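Local coordinates for putative cell adhesion protein (Parabacteroides distasonis, PDB 3LIU) that probably serves as a fimbrillin, a structural subunit of bacterial surface pili, and is thought to take part in cell adhesion, at residues 200-205 / 267-271; 96-100 / 112-116; 287-292 / 304-308; 193-198 / 366-370. All coordinates share one frame; numbering follows the deposited sequence.

Interaction 1: 200-205 / 267-271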
loop_
_atom_site.group_PDB
_atom_site.type_symbol
_atom_site.label_atom_id
_atom_site.label_comp_id
_atom_site.label_asym_id
_atom_site.label_seq_id
_atom_site.Cartn_x
_atom_site.Cartn_y
_atom_site.Cartn_z
ATOM N N LEU A 200 -20.123 -15.532 -5.526
ATOM C CA LEU A 200 -18.983 -15.164 -4.724
ATOM C C LEU A 200 -19.221 -15.392 -3.221
ATOM O O LEU A 200 -20.207 -14.928 -2.700
ATOM C CB LEU A 200 -18.624 -13.694 -4.994
ATOM C CG LEU A 200 -17.396 -13.189 -4.244
ATOM C CD1 LEU A 200 -16.110 -13.862 -4.830
ATOM C CD2 LEU A 200 -17.350 -11.660 -4.328
ATOM N N LYS A 201 -18.300 -16.081 -2.545
ATOM C CA LYS A 201 -18.392 -16.319 -1.081
ATOM C C LYS A 201 -17.343 -15.571 -0.269
ATOM O O LYS A 201 -17.634 -15.119 0.838
ATOM C CB LYS A 201 -18.264 -17.802 -0.767
ATOM C CG LYS A 201 -19.525 -18.637 -1.107
ATOM C CD LYS A 201 -19.365 -20.081 -0.564
ATOM C CE LYS A 201 -20.682 -20.884 -0.518
ATOM N NZ LYS A 201 -20.508 -22.344 -0.976
ATOM N N GLU A 202 -16.132 -15.430 -0.817
ATOM C CA GLU A 202 -15.013 -14.833 -0.068
ATOM C C GLU A 202 -13.988 -14.206 -1.026
ATOM O O GLU A 202 -13.789 -14.673 -2.153
ATOM C CB GLU A 202 -14.328 -15.916 0.805
ATOM C CG GLU A 202 -13.180 -15.425 1.717
ATOM C CD GLU A 202 -13.645 -15.018 3.115
ATOM O OE1 GLU A 202 -14.852 -15.129 3.395
ATOM O OE2 GLU A 202 -12.810 -14.596 3.950
ATOM N N VAL A 203 -13.335 -13.145 -0.562
ATOM C CA VAL A 203 -12.198 -12.566 -1.234
ATOM C C VAL A 203 -11.066 -12.432 -0.225
ATOM O O VAL A 203 -11.303 -12.058 0.936
ATOM C CB VAL A 203 -12.554 -11.179 -1.814
ATOM C CG1 VAL A 203 -11.395 -10.627 -2.635
ATOM C CG2 VAL A 203 -13.840 -11.263 -2.686
ATOM N N PHE A 204 -9.846 -12.779 -0.608
ATOM C CA PHE A 204 -8.709 -12.548 0.291
ATOM C C PHE A 204 -7.403 -12.287 -0.433
ATOM O O PHE A 204 -7.285 -12.529 -1.641
ATOM C CB PHE A 204 -8.582 -13.657 1.382
ATOM C CG PHE A 204 -7.986 -14.978 0.907
ATOM C CD1 PHE A 204 -8.733 -15.868 0.182
ATOM C CD2 PHE A 204 -6.680 -15.319 1.229
ATOM C CE1 PHE A 204 -8.210 -17.088 -0.234
ATOM C CE2 PHE A 204 -6.127 -16.540 0.822
ATOM C CZ PHE A 204 -6.904 -17.439 0.105
ATOM N N ILE A 205 -6.439 -11.759 0.324
ATOM C CA ILE A 205 -5.147 -11.406 -0.219
ATOM C C ILE A 205 -4.072 -12.303 0.377
ATOM O O ILE A 205 -4.137 -12.613 1.576
ATOM C CB ILE A 205 -4.786 -9.934 0.124
ATOM C CG1 ILE A 205 -5.856 -8.978 -0.385
ATOM C CG2 ILE A 205 -3.356 -9.572 -0.414
ATOM C CD1 ILE A 205 -6.160 -9.023 -1.879
ATOM N N LEU A 267 -7.138 -8.713 5.813
ATOM C CA LEU A 267 -6.895 -9.166 4.440
ATOM C C LEU A 267 -7.818 -10.283 3.932
ATOM O O LEU A 267 -7.510 -10.918 2.923
ATOM C CB LEU A 267 -5.429 -9.595 4.292
ATOM C CG LEU A 267 -4.417 -8.467 4.519
ATOM C CD1 LEU A 267 -2.991 -9.004 4.279
ATOM C CD2 LEU A 267 -4.729 -7.269 3.595
ATOM N N ALA A 268 -8.934 -10.533 4.629
ATOM C CA ALA A 268 -10.024 -11.406 4.114
ATOM C C ALA A 268 -11.388 -10.751 4.300
ATOM O O ALA A 268 -11.617 -10.010 5.279
ATOM C CB ALA A 268 -9.994 -12.792 4.804
ATOM N N LYS A 269 -12.283 -10.990 3.353
ATOM C CA LYS A 269 -13.644 -10.500 3.462
ATOM C C LYS A 269 -14.618 -11.520 2.909
ATOM O O LYS A 269 -14.525 -11.936 1.729
ATOM C CB LYS A 269 -13.814 -9.212 2.671
ATOM C CG LYS A 269 -15.172 -8.554 2.786
ATOM C CD LYS A 269 -15.235 -7.522 3.894
ATOM C CE LYS A 269 -16.621 -6.875 3.994
ATOM N NZ LYS A 269 -17.541 -7.678 4.833
ATOM N N LYS A 270 -15.564 -11.886 3.756
ATOM C CA LYS A 270 -16.720 -12.682 3.367
ATOM C C LYS A 270 -17.706 -11.817 2.555
ATOM O O LYS A 270 -17.893 -10.656 2.873
ATOM C CB LYS A 270 -17.381 -13.225 4.636
ATOM C CG LYS A 270 -18.568 -14.154 4.408
ATOM C CD LYS A 270 -19.021 -14.816 5.733
ATOM C CE LYS A 270 -20.092 -15.887 5.484
ATOM N NZ LYS A 270 -20.006 -17.025 6.461
ATOM N N HIS A 271 -18.299 -12.388 1.504
ATOM C CA HIS A 271 -19.321 -11.714 0.692
ATOM C C HIS A 271 -20.712 -12.077 1.191
ATOM O O HIS A 271 -21.089 -13.221 1.157
ATOM C CB HIS A 271 -19.209 -12.119 -0.787
ATOM C CG HIS A 271 -20.099 -11.327 -1.710
ATOM N ND1 HIS A 271 -19.967 -9.967 -1.892
ATOM C CD2 HIS A 271 -21.103 -11.716 -2.537
ATOM C CE1 HIS A 271 -20.861 -9.546 -2.769
ATOM N NE2 HIS A 271 -21.553 -10.589 -3.188
HETATM O O HOH W 1 -20.386 -16.121 2.043
#
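H271 meets the strand 200-205 with both its backbone and its ring. H271 N donates to K201 O at 2.9 Å, the donor standing well above the plane of that carbonyl rather than on a lone pair. With CG anti to the backbone N, the imidazole swings beneath L200. There L200 CD2 lies over one face, off-centre, 4.0 Å from the centroid of the H271 ring and 19° off its normal, which meets the definition of a CH-pi contact; the two side chains cross at about a right angle. ND1 of H271 is bonded to A277 N, so the turn of the ring is fixed from outside the pair, and a water links K201 O with H271 O.

The pairing is an antiparallel beta ladder, the short axes lying 4.7 Å apart at 170°. V203 and K269 form its hydrogen-bonded pair, while E202 with K270 and F204 with A268 are non-hydrogen-bonded. On its other side, strand 193-213 pairs with strand 308-319, where K201 and E202 both face K312 in a classic beta bulge.

Next to the last bridge, L267 O accepts from I205 N at 2.9 Å, and I205 CB approaches L267 CB to 4.2 Å. E202 uses a bend at chi2 (91°) to fold its carboxylate across the neighbouring backbone. E202 OE1 comes 3.1 Å from K270 CA, and OE2 of E202 reaches the A268 methyl, CB, at 3.5 Å. Because E202 OE1 and K270 NZ stay 6.3 Å apart, their opposite charges could interact only at long range.

Interaction 2: 96-100 / 112-116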
loop_
_atom_site.group_PDB
_atom_site.type_symbol
_atom_site.label_atom_id
_atom_site.label_comp_id
_atom_site.label_asym_id
_atom_site.label_seq_id
_atom_site.Cartn_x
_atom_site.Cartn_y
_atom_site.Cartn_z
ATOM N N ILE A 96 6.456 4.131 15.918
ATOM C CA ILE A 96 7.214 4.635 14.747
ATOM C C ILE A 96 7.656 6.102 14.991
ATOM O O ILE A 96 8.732 6.509 14.586
ATOM C CB ILE A 96 6.411 4.512 13.429
ATOM C CG1 ILE A 96 5.930 3.071 13.187
ATOM C CG2 ILE A 96 7.215 5.065 12.178
ATOM C CD1 ILE A 96 7.068 1.969 13.165
ATOM N N GLN A 97 6.827 6.887 15.662
ATOM C CA GLN A 97 7.182 8.272 15.964
ATOM C C GLN A 97 8.486 8.342 16.763
ATOM O O GLN A 97 9.318 9.184 16.499
ATOM C CB GLN A 97 6.065 8.985 16.736
ATOM C CG GLN A 97 4.755 9.170 15.977
ATOM C CD GLN A 97 3.647 9.702 16.883
ATOM O OE1 GLN A 97 3.921 10.303 17.913
ATOM N NE2 GLN A 97 2.400 9.432 16.529
ATOM N N THR A 98 8.679 7.400 17.687
ATOM C CA THR A 98 9.864 7.357 18.494
ATOM C C THR A 98 11.051 6.860 17.709
ATOM O O THR A 98 12.162 7.418 17.814
ATOM C CB THR A 98 9.651 6.477 19.726
ATOM O OG1 THR A 98 8.619 7.054 20.516
ATOM C CG2 THR A 98 10.934 6.417 20.556
ATOM N N GLU A 99 10.832 5.830 16.908
ATOM C CA GLU A 99 11.891 5.347 16.021
ATOM C C GLU A 99 12.395 6.469 15.105
ATOM O O GLU A 99 13.590 6.655 14.950
ATOM C CB GLU A 99 11.400 4.160 15.187
ATOM C CG GLU A 99 11.197 2.891 16.008
ATOM C CD GLU A 99 10.750 1.689 15.177
ATOM O OE1 GLU A 99 10.556 1.801 13.964
ATOM O OE2 GLU A 99 10.586 0.601 15.748
ATOM N N LEU A 100 11.462 7.223 14.533
ATOM C CA LEU A 100 11.825 8.331 13.689
ATOM C C LEU A 100 12.595 9.387 14.516
ATOM O O LEU A 100 13.571 9.953 14.031
ATOM C CB LEU A 100 10.583 8.919 12.993
ATOM C CG LEU A 100 9.861 8.100 11.898
ATOM C CD1 LEU A 100 8.519 8.813 11.524
ATOM C CD2 LEU A 100 10.718 7.816 10.630
ATOM N N THR A 112 13.183 3.836 8.025
ATOM C CA THR A 112 12.423 3.326 9.138
ATOM C C THR A 112 11.299 2.372 8.692
ATOM O O THR A 112 10.565 2.662 7.766
ATOM C CB THR A 112 11.818 4.461 9.989
ATOM O OG1 THR A 112 12.871 5.270 10.482
ATOM C CG2 THR A 112 11.071 3.905 11.168
ATOM N N THR A 113 11.213 1.210 9.334
ATOM C CA THR A 113 10.269 0.184 8.909
ATOM C C THR A 113 8.885 0.466 9.496
ATOM O O THR A 113 8.757 0.618 10.703
ATOM C CB THR A 113 10.734 -1.208 9.316
ATOM O OG1 THR A 113 11.969 -1.490 8.635
ATOM C CG2 THR A 113 9.665 -2.262 8.903
ATOM N N ILE A 114 7.853 0.520 8.655
ATOM C CA ILE A 114 6.462 0.626 9.174
ATOM C C ILE A 114 5.775 -0.755 9.021
ATOM O O ILE A 114 6.232 -1.591 8.214
ATOM C CB ILE A 114 5.644 1.795 8.490
ATOM C CG1 ILE A 114 5.662 1.651 6.966
ATOM C CG2 ILE A 114 6.133 3.169 9.065
ATOM C CD1 ILE A 114 4.852 2.761 6.090
ATOM N N ASN A 115 4.707 -0.988 9.792
ATOM C CA ASN A 115 4.044 -2.292 9.895
ATOM C C ASN A 115 2.592 -2.213 9.453
ATOM O O ASN A 115 1.846 -1.317 9.856
ATOM C CB ASN A 115 4.126 -2.811 11.316
ATOM C CG ASN A 115 5.541 -2.880 11.808
ATOM O OD1 ASN A 115 6.329 -3.741 11.363
ATOM N ND2 ASN A 115 5.900 -1.954 12.699
ATOM N N LEU A 116 2.219 -3.136 8.586
ATOM C CA LEU A 116 0.935 -3.078 7.858
ATOM C C LEU A 116 -0.248 -3.140 8.791
ATOM O O LEU A 116 -1.228 -2.466 8.562
ATOM C CB LEU A 116 0.849 -4.190 6.792
ATOM C CG LEU A 116 -0.393 -4.128 5.888
ATOM C CD1 LEU A 116 -0.499 -2.752 5.148
ATOM C CD2 LEU A 116 -0.388 -5.280 4.815
HETATM O O HOH W 2 9.871 -0.258 12.924
HETATM O O HOH W 3 12.759 0.512 11.590
#
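I96, E99 and L100, on one side of helix 94-101, pack against T112 to N115 in a helix-on-strand contact between a helix that also leans on strand 45-52 and a short strand that pairs with strand 193-213. The evidence for layer packing is the spacing: the short axes come within 9.7 Å and run antiparallel at 179°, and side chains of the helix meet side chains and the T113 backbone, partly through water.

I96 supplies the centre. Its CG2, anti to the backbone N, meets I114 CG2 at 3.8 Å, while the other branch reaches farther along the strand and places I96 CD1 3.3 Å from T113 O. The side chains of I96 and I114 cross at about a right angle. With an alanine at I96, the I114 methyl would probably be left without its apolar mate and a gap would be likely to open beside the T113 carbonyl.

T112 touches two helix residues. L100 CD2 meets T112 OG1 at 3.3 Å, a carbon against an oxygen whose bonds run to F109 O and D108 O, and E99 OE1 approaches T112 CG2 at 3.5 Å. The extended E99 chain carries its carboxylate past T112, near a bound glycerol, probably from the crystallisation liquor. One water there accepts from T113 N at 2.8 Å and reaches E99 OE1 only weakly; a second, donating to T113 O, lies too close to E99 OE1 for that link to be trusted.

Such packing of a helix antiparallel to a strand at the meeting of two beta-rich regions is consistent with the two-domain, beta-rich build of FimA-type fimbrillins.

Interaction 3: 287-292 / 304-308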
loop_
_atom_site.group_PDB
_atom_site.type_symbol
_atom_site.label_atom_id
_atom_site.label_comp_id
_atom_site.label_asym_id
_atom_site.label_seq_id
_atom_site.Cartn_x
_atom_site.Cartn_y
_atom_site.Cartn_z
ATOM N N ASN A 287 4.884 -4.402 -3.224
ATOM C CA ASN A 287 5.494 -5.661 -3.558
ATOM C C ASN A 287 5.602 -5.796 -5.089
ATOM O O ASN A 287 4.588 -5.941 -5.792
ATOM C CB ASN A 287 4.689 -6.815 -2.994
ATOM C CG ASN A 287 5.364 -8.163 -3.245
ATOM O OD1 ASN A 287 6.448 -8.202 -3.809
ATOM N ND2 ASN A 287 4.700 -9.263 -2.879
ATOM N N THR A 288 6.809 -5.655 -5.585
ATOM C CA THR A 288 7.122 -5.869 -6.992
ATOM C C THR A 288 8.064 -7.020 -7.144
ATOM O O THR A 288 8.128 -7.630 -8.201
ATOM C CB THR A 288 7.751 -4.619 -7.659
ATOM O OG1 THR A 288 9.051 -4.378 -7.115
ATOM C CG2 THR A 288 6.843 -3.404 -7.416
ATOM N N LYS A 289 8.817 -7.335 -6.096
ATOM C CA LYS A 289 9.808 -8.414 -6.214
ATOM C C LYS A 289 9.291 -9.806 -5.860
ATOM O O LYS A 289 9.774 -10.779 -6.407
ATOM C CB LYS A 289 11.077 -8.073 -5.433
ATOM C CG LYS A 289 11.803 -6.880 -6.088
ATOM C CD LYS A 289 12.910 -6.347 -5.228
ATOM C CE LYS A 289 13.555 -5.072 -5.814
ATOM N NZ LYS A 289 14.898 -4.860 -5.149
ATOM N N GLY A 290 8.331 -9.915 -4.952
ATOM C CA GLY A 290 7.737 -11.221 -4.615
ATOM C C GLY A 290 8.759 -12.288 -4.240
ATOM O O GLY A 290 8.639 -13.421 -4.656
ATOM N N GLU A 291 9.771 -11.924 -3.460
ATOM C CA GLU A 291 10.854 -12.884 -3.169
ATOM C C GLU A 291 10.386 -14.104 -2.389
ATOM O O GLU A 291 9.530 -14.006 -1.505
ATOM C CB GLU A 291 12.024 -12.241 -2.423
ATOM C CG GLU A 291 12.646 -11.055 -3.102
ATOM C CD GLU A 291 12.045 -9.739 -2.569
ATOM O OE1 GLU A 291 10.816 -9.671 -2.395
ATOM O OE2 GLU A 291 12.820 -8.814 -2.266
ATOM N N VAL A 292 10.946 -15.263 -2.749
ATOM C CA VAL A 292 10.829 -16.476 -1.930
ATOM C C VAL A 292 12.219 -16.850 -1.409
ATOM O O VAL A 292 13.256 -16.341 -1.866
ATOM C CB VAL A 292 10.159 -17.637 -2.684
ATOM C CG1 VAL A 292 8.709 -17.241 -3.100
ATOM C CG2 VAL A 292 11.058 -18.100 -3.895
ATOM N N ALA A 304 4.173 -16.931 -6.823
ATOM C CA ALA A 304 4.910 -16.939 -5.538
ATOM C C ALA A 304 6.160 -16.048 -5.594
ATOM O O ALA A 304 7.028 -16.291 -6.464
ATOM C CB ALA A 304 5.349 -18.368 -5.216
ATOM N N ASN A 305 6.307 -15.031 -4.731
ATOM C CA ASN A 305 5.334 -14.574 -3.718
ATOM C C ASN A 305 4.935 -13.141 -4.041
ATOM O O ASN A 305 5.054 -12.214 -3.235
ATOM C CB ASN A 305 5.887 -14.652 -2.276
ATOM C CG ASN A 305 5.588 -16.003 -1.573
ATOM O OD1 ASN A 305 4.954 -16.900 -2.156
ATOM N ND2 ASN A 305 6.070 -16.149 -0.288
ATOM N N HIS A 306 4.452 -12.967 -5.259
ATOM C CA HIS A 306 3.754 -11.748 -5.612
ATOM C C HIS A 306 2.447 -11.729 -4.883
ATOM O O HIS A 306 1.886 -12.788 -4.584
ATOM C CB HIS A 306 3.516 -11.735 -7.103
ATOM C CG HIS A 306 4.760 -11.482 -7.879
ATOM N ND1 HIS A 306 5.449 -10.293 -7.786
ATOM C CD2 HIS A 306 5.451 -12.259 -8.741
ATOM C CE1 HIS A 306 6.508 -10.348 -8.574
ATOM N NE2 HIS A 306 6.541 -11.534 -9.150
ATOM N N THR A 307 1.959 -10.535 -4.597
ATOM C CA THR A 307 0.684 -10.380 -3.913
ATOM C C THR A 307 -0.446 -10.893 -4.795
ATOM O O THR A 307 -0.499 -10.558 -5.992
ATOM C CB THR A 307 0.459 -8.912 -3.569
ATOM O OG1 THR A 307 1.522 -8.488 -2.723
ATOM C CG2 THR A 307 -0.853 -8.666 -2.875
ATOM N N LEU A 308 -1.296 -11.743 -4.200
ATOM C CA LEU A 308 -2.411 -12.384 -4.908
ATOM C C LEU A 308 -3.702 -11.852 -4.352
ATOM O O LEU A 308 -3.820 -11.639 -3.131
ATOM C CB LEU A 308 -2.402 -13.930 -4.711
ATOM C CG LEU A 308 -1.104 -14.685 -5.006
ATOM C CD1 LEU A 308 -1.218 -16.184 -4.724
ATOM C CD2 LEU A 308 -0.590 -14.476 -6.439
HETATM O O HOH W 4 3.748 -8.540 -6.283
HETATM O O HOH W 5 9.231 -11.046 -9.777
#
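G290 and H306 bring the two backbones to 4.1 Å between their CA atoms, where G290 turns with positive phi (53°) and a cis peptide precedes N305. A side chain on G290 would run into H306 N and the N305 carbonyl carbon, so the close passage depends on a glycine there. Its carbonyl is used as well: N305 N donates to G290 O at 2.8 Å, almost straight at 171°.

N287 ties both segments together through the two ends of one amide. OD1 of N287 accepts from G290 N at 2.8 Å, on a lone pair in the carbonyl plane, which makes an Asx motif within the turn. The ND2 end looks across: N287 ND2 donates to N305 O at 3.0 Å, close to the plane of its own amide, and is also bonded to S207 O on strand 193-213. CG anti to the backbone N (chi1 -176°) lets the amide lie between the segments. A leucine in its place would probably leave G290 N and N305 O without their mates and set the turn free to shift.

Both segments belong to the long irregular connection between strands 282-284 and 308-319, so one backbone bond, side chains and water hold them where a sheet would use a ladder. The H306 ring has G290 CA over one face and T288 O in its plane, 3.2 Å from H306 CE1; it also stacks with Y353. One water gathers N287 O, H306 ND1 and T307 N. Farther along, V292 CG1 lies 3.7 Å from N305 CG, the two side chains crossing near a right angle, while N305 OD1 is bonded to K258 N.

Interaction 4: 193-198 / 366-370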
loop_
_atom_site.group_PDB
_atom_site.type_symbol
_atom_site.label_atom_id
_atom_site.label_comp_id
_atom_site.label_asym_id
_atom_site.label_seq_id
_atom_site.Cartn_x
_atom_site.Cartn_y
_atom_site.Cartn_z
ATOM N N TYR A 193 -18.369 -27.353 -22.397
ATOM C CA TYR A 193 -19.425 -26.942 -21.444
ATOM C C TYR A 193 -19.736 -25.427 -21.498
ATOM O O TYR A 193 -18.913 -24.600 -21.919
ATOM C CB TYR A 193 -19.015 -27.304 -19.993
ATOM C CG TYR A 193 -17.752 -26.547 -19.559
ATOM C CD1 TYR A 193 -17.817 -25.228 -19.114
ATOM C CD2 TYR A 193 -16.489 -27.133 -19.661
ATOM C CE1 TYR A 193 -16.656 -24.528 -18.759
ATOM C CE2 TYR A 193 -15.334 -26.430 -19.305
ATOM C CZ TYR A 193 -15.437 -25.128 -18.864
ATOM O OH TYR A 193 -14.305 -24.431 -18.541
ATOM N N GLU A 194 -20.909 -25.093 -20.981
ATOM C CA GLU A 194 -21.342 -23.735 -20.768
ATOM C C GLU A 194 -21.241 -23.323 -19.283
ATOM O O GLU A 194 -21.683 -24.041 -18.420
ATOM C CB GLU A 194 -22.823 -23.670 -21.141
ATOM C CG GLU A 194 -23.094 -23.490 -22.601
ATOM C CD GLU A 194 -24.577 -23.656 -22.906
ATOM O OE1 GLU A 194 -25.396 -22.879 -22.354
ATOM O OE2 GLU A 194 -24.914 -24.582 -23.671
ATOM N N SER A 195 -20.733 -22.134 -19.005
ATOM C CA SER A 195 -20.793 -21.588 -17.670
ATOM C C SER A 195 -22.214 -21.137 -17.433
ATOM O O SER A 195 -22.805 -20.571 -18.331
ATOM C CB SER A 195 -19.864 -20.394 -17.520
ATOM O OG SER A 195 -18.508 -20.777 -17.637
ATOM N N LYS A 196 -22.759 -21.395 -16.242
ATOM C CA LYS A 196 -24.102 -20.963 -15.902
ATOM C C LYS A 196 -24.169 -19.895 -14.824
ATOM O O LYS A 196 -24.991 -19.006 -14.924
ATOM C CB LYS A 196 -24.949 -22.159 -15.491
ATOM C CG LYS A 196 -25.323 -23.052 -16.663
ATOM C CD LYS A 196 -26.371 -22.402 -17.622
ATOM C CE LYS A 196 -26.241 -22.975 -19.043
ATOM N NZ LYS A 196 -27.445 -22.804 -19.905
ATOM N N SER A 197 -23.339 -19.979 -13.792
ATOM C CA SER A 197 -23.360 -18.980 -12.723
ATOM C C SER A 197 -22.119 -19.083 -11.850
ATOM O O SER A 197 -21.428 -20.111 -11.830
ATOM C CB SER A 197 -24.592 -19.110 -11.831
ATOM O OG SER A 197 -24.622 -20.354 -11.152
ATOM N N PHE A 198 -21.823 -18.002 -11.146
ATOM C CA PHE A 198 -20.792 -18.021 -10.107
ATOM C C PHE A 198 -21.297 -17.155 -8.984
ATOM O O PHE A 198 -21.660 -16.008 -9.234
ATOM C CB PHE A 198 -19.505 -17.458 -10.634
ATOM C CG PHE A 198 -18.419 -17.306 -9.592
ATOM C CD1 PHE A 198 -17.732 -18.410 -9.117
ATOM C CD2 PHE A 198 -18.074 -16.067 -9.118
ATOM C CE1 PHE A 198 -16.761 -18.271 -8.165
ATOM C CE2 PHE A 198 -17.098 -15.920 -8.187
ATOM C CZ PHE A 198 -16.430 -17.019 -7.705
ATOM N N ILE A 366 -14.827 -15.641 -14.941
ATOM C CA ILE A 366 -14.658 -17.044 -14.588
ATOM C C ILE A 366 -15.200 -17.912 -15.710
ATOM O O ILE A 366 -16.350 -17.758 -16.112
ATOM C CB ILE A 366 -15.357 -17.318 -13.243
ATOM C CG1 ILE A 366 -14.577 -16.572 -12.147
ATOM C CG2 ILE A 366 -15.456 -18.838 -12.974
ATOM C CD1 ILE A 366 -15.359 -16.271 -11.015
ATOM N N ILE A 367 -14.374 -18.813 -16.236
ATOM C CA ILE A 367 -14.727 -19.587 -17.432
ATOM C C ILE A 367 -14.714 -21.114 -17.234
ATOM O O ILE A 367 -14.763 -21.876 -18.193
ATOM C CB ILE A 367 -13.826 -19.188 -18.646
ATOM C CG1 ILE A 367 -12.372 -19.608 -18.418
ATOM C CG2 ILE A 367 -13.935 -17.644 -18.904
ATOM C CD1 ILE A 367 -11.558 -19.656 -19.720
ATOM N N GLY A 368 -14.682 -21.561 -15.986
ATOM C CA GLY A 368 -14.625 -22.990 -15.691
ATOM C C GLY A 368 -14.483 -23.168 -14.201
ATOM O O GLY A 368 -14.429 -22.172 -13.467
ATOM N N PRO A 369 -14.459 -24.432 -13.730
ATOM C CA PRO A 369 -14.375 -24.685 -12.307
ATOM C C PRO A 369 -12.997 -24.291 -11.791
ATOM O O PRO A 369 -11.990 -24.464 -12.478
ATOM C CB PRO A 369 -14.559 -26.202 -12.197
ATOM C CG PRO A 369 -14.881 -26.697 -13.567
ATOM C CD PRO A 369 -14.342 -25.678 -14.504
ATOM N N GLY A 370 -12.974 -23.777 -10.575
ATOM C CA GLY A 370 -11.759 -23.422 -9.910
ATOM C C GLY A 370 -11.165 -24.616 -9.212
ATOM O O GLY A 370 -11.583 -25.750 -9.419
#
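The F198 ring carries the CD1 methyl of I366 over the centre of one face, whereas the Y193 ring meets the second segment at its edge, where I367 O lies in the ring plane. The first contact is a tight CH-pi interaction: I366 CD1 is 3.3 Å from the centroid of the F198 ring and 11° off its normal. All six ring carbons lie at similar range, which places the methyl over the middle of the ring; the two side chains cross at about a right angle.

At the other end, Y193 OH donates to I367 O at 2.6 Å, reaching a lone pair in the carbonyl plane. Y193 CG sits between the backbone N and the carbonyl carbon (chi1 63°), turning the ring toward the 366-370 loop. The same hydroxyl is 3.2 Å from G368 CA, and a side chain on G368 would collide with it. Between the rings, S195 OG comes only to 3.8 Å of I367 C; its hydrogen bonds go to Y315 OH and G186 O.

No strand ladder joins the two segments, whose directions differ by 112°. The strand 193-198 pairs with strand 308-319, with K196 and S197 forming a classic beta bulge opposite T316, while I366 is bonded through its backbone to D184 and G186. The side chains of strand 193-213 therefore reach the end of strand 358-366 and the loop that follows it, across two sheets.

The chemistry implies an attachment of two kinds, with no ion pair between the two segments: a phenol secures the I367 carbonyl by a directional bond at one end, and at the other a methyl on an aromatic face supplies dispersion.

Interactions 1 and 4 sit on successive lengths of strand 193-213, their centres 19 Å apart, and interaction 2 reaches the same sheet because strand 113-115 pairs with that strand. Interaction 3 lies in the loop leading to strand 308-319, another neighbour, and touches interaction 1 where I205 CG2 comes 3.6 Å from T307 CG2. Along the chain, 96-100 / 112-116 closes first; 193-198 / 366-370 then spans the other two, with 200-205 / 267-271 completed before 287-292 / 304-308 begins. Interactions 2 and 4, 46 Å apart between centres, lie on opposite sides of the chain's centre; strand 193-213, carrying interactions 1 and 4 and pairing with strand 113-115, thus runs through much of this elongated, probably pilus-forming subunit.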